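Local coordinates for protein choline kinase (Streptococcus pneumoniae, PDB 4R78) that probably phosphorylates choline as a choline kinase with a protein kinase-like fold, and binds adenosine monophosphate in its nucleotide pocket, at residues E152-E157 against A175-E180. Numbering follows the deposited sequence.
Sequences EIKKYE and AVFSLE
F177 pushes the far end of its ring between I153 and K154, two neighbours on helix 149-159, and meets both obliquely. I153 comes from the opposite direction with its CG2 methyl, which lies 3.9 Å from F177 CE2 and almost as close to CZ. K154 crosses the ring tip with its CE methylene, 3.9 Å from F177 CE1, so the aliphatic part of the lysine, not its ammonium, does the touching. Its CG lies anti to the carbonyl carbon (chi1 -66°) and the chain is extended beyond it, which lays CE beside the ring and carries NZ on towards solvent. The second branch of I153 ends in CD1, 3.9 Å from V176 CG1. Deeper in, helix 257-280 packs against both side chains, with I270 and L273 on I153 and L266 and T269 on V176, while L300 of helix 288-303 also touches V176. Just after F177, S178 OG donates a 2.7 Å hydrogen bond back to A175 O. One turn along from I153, E157 OE2 forms a salt bridge with R173 NE and a hydrogen bond with Y169 OH, a polar link between helices 149-159 and 169-177 in the helical part of the protein kinase-like fold. With no hydrogen bond across it, the contact between 152-157 and 175-180 rests on apolar side-chain packing, and the directional tie between the helices comes from E157.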
loop_
_atom_site.group_PDB
_atom_site.type_symbol
_atom_site.label_atom_id
_atom_site.label_comp_id
_atom_site.label_asym_id
_atom_site.label_seq_id
_atom_site.Cartn_x
_atom_site.Cartn_y
_atom_site.Cartn_z
ATOM N N GLU A 152 -13.587 2.239 -5.788
ATOM C CA GLU A 152 -12.815 1.158 -5.179
ATOM C C GLU A 152 -13.684 0.296 -4.266
ATOM O O GLU A 152 -13.606 -0.932 -4.305
ATOM C CB GLU A 152 -11.607 1.707 -4.413
ATOM C CG GLU A 152 -10.564 0.652 -4.047
ATOM C CD GLU A 152 -9.531 0.410 -5.140
ATOM O OE1 GLU A 152 -8.493 -0.215 -4.833
ATOM O OE2 GLU A 152 -9.737 0.845 -6.292
ATOM N N ILE A 153 -14.517 0.943 -3.453
ATOM C CA ILE A 153 -15.500 0.229 -2.640
ATOM C C ILE A 153 -16.349 -0.707 -3.508
ATOM O O ILE A 153 -16.513 -1.884 -3.183
ATOM C CB ILE A 153 -16.399 1.211 -1.842
ATOM C CG1 ILE A 153 -15.576 1.910 -0.753
ATOM C CG2 ILE A 153 -17.603 0.486 -1.225
ATOM C CD1 ILE A 153 -16.179 3.212 -0.246
ATOM N N LYS A 154 -16.864 -0.186 -4.620
ATOM C CA LYS A 154 -17.714 -0.972 -5.520
ATOM C C LYS A 154 -16.982 -2.158 -6.144
ATOM O O LYS A 154 -17.580 -3.208 -6.365
ATOM C CB LYS A 154 -18.325 -0.086 -6.610
ATOM C CG LYS A 154 -19.300 0.951 -6.082
ATOM C CD LYS A 154 -19.925 1.744 -7.212
ATOM C CE LYS A 154 -20.856 2.816 -6.672
ATOM N NZ LYS A 154 -21.620 3.470 -7.776
ATOM N N LYS A 155 -15.690 -1.986 -6.418
ATOM C CA LYS A 155 -14.883 -3.070 -6.978
ATOM C C LYS A 155 -14.817 -4.266 -6.028
ATOM O O LYS A 155 -15.018 -5.405 -6.445
ATOM C CB LYS A 155 -13.473 -2.592 -7.336
ATOM C CG LYS A 155 -13.415 -1.660 -8.531
ATOM C CD LYS A 155 -11.974 -1.419 -8.952
ATOM C CE LYS A 155 -11.898 -0.701 -10.290
ATOM N NZ LYS A 155 -10.492 -0.332 -10.632
ATOM N N TYR A 156 -14.547 -3.998 -4.750
ATOM C CA TYR A 156 -14.530 -5.058 -3.739
ATOM C C TYR A 156 -15.907 -5.690 -3.551
ATOM O O TYR A 156 -16.021 -6.906 -3.407
ATOM C CB TYR A 156 -13.963 -4.554 -2.405
ATOM C CG TYR A 156 -12.464 -4.383 -2.432
ATOM C CD1 TYR A 156 -11.617 -5.493 -2.433
ATOM C CD2 TYR A 156 -11.884 -3.116 -2.476
ATOM C CE1 TYR A 156 -10.234 -5.346 -2.471
ATOM C CE2 TYR A 156 -10.502 -2.957 -2.508
ATOM C CZ TYR A 156 -9.684 -4.078 -2.506
ATOM O OH TYR A 156 -8.316 -3.927 -2.548
ATOM N N GLU A 157 -16.951 -4.863 -3.565
ATOM C CA GLU A 157 -18.319 -5.358 -3.426
ATOM C C GLU A 157 -18.689 -6.339 -4.533
ATOM O O GLU A 157 -19.401 -7.317 -4.293
ATOM C CB GLU A 157 -19.317 -4.200 -3.383
ATOM C CG GLU A 157 -19.263 -3.406 -2.087
ATOM C CD GLU A 157 -20.241 -2.257 -2.060
ATOM O OE1 GLU A 157 -20.478 -1.637 -3.119
ATOM O OE2 GLU A 157 -20.766 -1.961 -0.968
ATOM N N ALA A 175 -23.498 6.417 4.685
ATOM C CA ALA A 175 -22.766 7.479 5.375
ATOM C C ALA A 175 -21.386 7.697 4.750
ATOM O O ALA A 175 -20.950 8.832 4.581
ATOM C CB ALA A 175 -22.650 7.181 6.866
ATOM N N VAL A 176 -20.710 6.604 4.402
ATOM C CA VAL A 176 -19.411 6.687 3.729
ATOM C C VAL A 176 -19.548 7.361 2.357
ATOM O O VAL A 176 -18.792 8.285 2.038
ATOM C CB VAL A 176 -18.735 5.300 3.616
ATOM C CG1 VAL A 176 -17.493 5.367 2.722
ATOM C CG2 VAL A 176 -18.357 4.788 4.996
ATOM N N PHE A 177 -20.526 6.923 1.565
ATOM C CA PHE A 177 -20.744 7.499 0.232
ATOM C C PHE A 177 -21.177 8.968 0.262
ATOM O O PHE A 177 -21.010 9.681 -0.731
ATOM C CB PHE A 177 -21.732 6.654 -0.586
ATOM C CG PHE A 177 -21.088 5.512 -1.335
ATOM C CD1 PHE A 177 -20.643 5.680 -2.644
ATOM C CD2 PHE A 177 -20.932 4.267 -0.734
ATOM C CE1 PHE A 177 -20.051 4.624 -3.341
ATOM C CE2 PHE A 177 -20.338 3.204 -1.424
ATOM C CZ PHE A 177 -19.899 3.387 -2.728
ATOM N N SER A 178 -21.730 9.413 1.393
ATOM C CA SER A 178 -22.114 10.818 1.551
ATOM C C SER A 178 -20.890 11.732 1.607
ATOM O O SER A 178 -20.995 12.937 1.377
ATOM C CB SER A 178 -22.993 11.022 2.793
ATOM O OG SER A 178 -22.219 11.081 3.980
ATOM N N LEU A 179 -19.728 11.153 1.904
ATOM C CA LEU A 179 -18.482 11.914 1.977
ATOM C C LEU A 179 -17.969 12.376 0.614
ATOM O O LEU A 179 -17.162 13.306 0.540
ATOM C CB LEU A 179 -17.405 11.113 2.720
ATOM C CG LEU A 179 -17.738 10.733 4.170
ATOM C CD1 LEU A 179 -16.700 9.770 4.734
ATOM C CD2 LEU A 179 -17.885 11.962 5.066
ATOM N N GLU A 180 -18.441 11.733 -0.456
ATOM C CA GLU A 180 -18.041 12.101 -1.818
ATOM C C GLU A 180 -18.389 13.557 -2.137
ATOM O O GLU A 180 -17.568 14.284 -2.704
ATOM C CB GLU A 180 -18.661 11.151 -2.855
ATOM C CG GLU A 180 -18.126 11.349 -4.275
ATOM C CD GLU A 180 -18.506 10.234 -5.240
ATOM O OE1 GLU A 180 -19.414 9.430 -4.941
ATOM O OE2 GLU A 180 -17.887 10.167 -6.322
#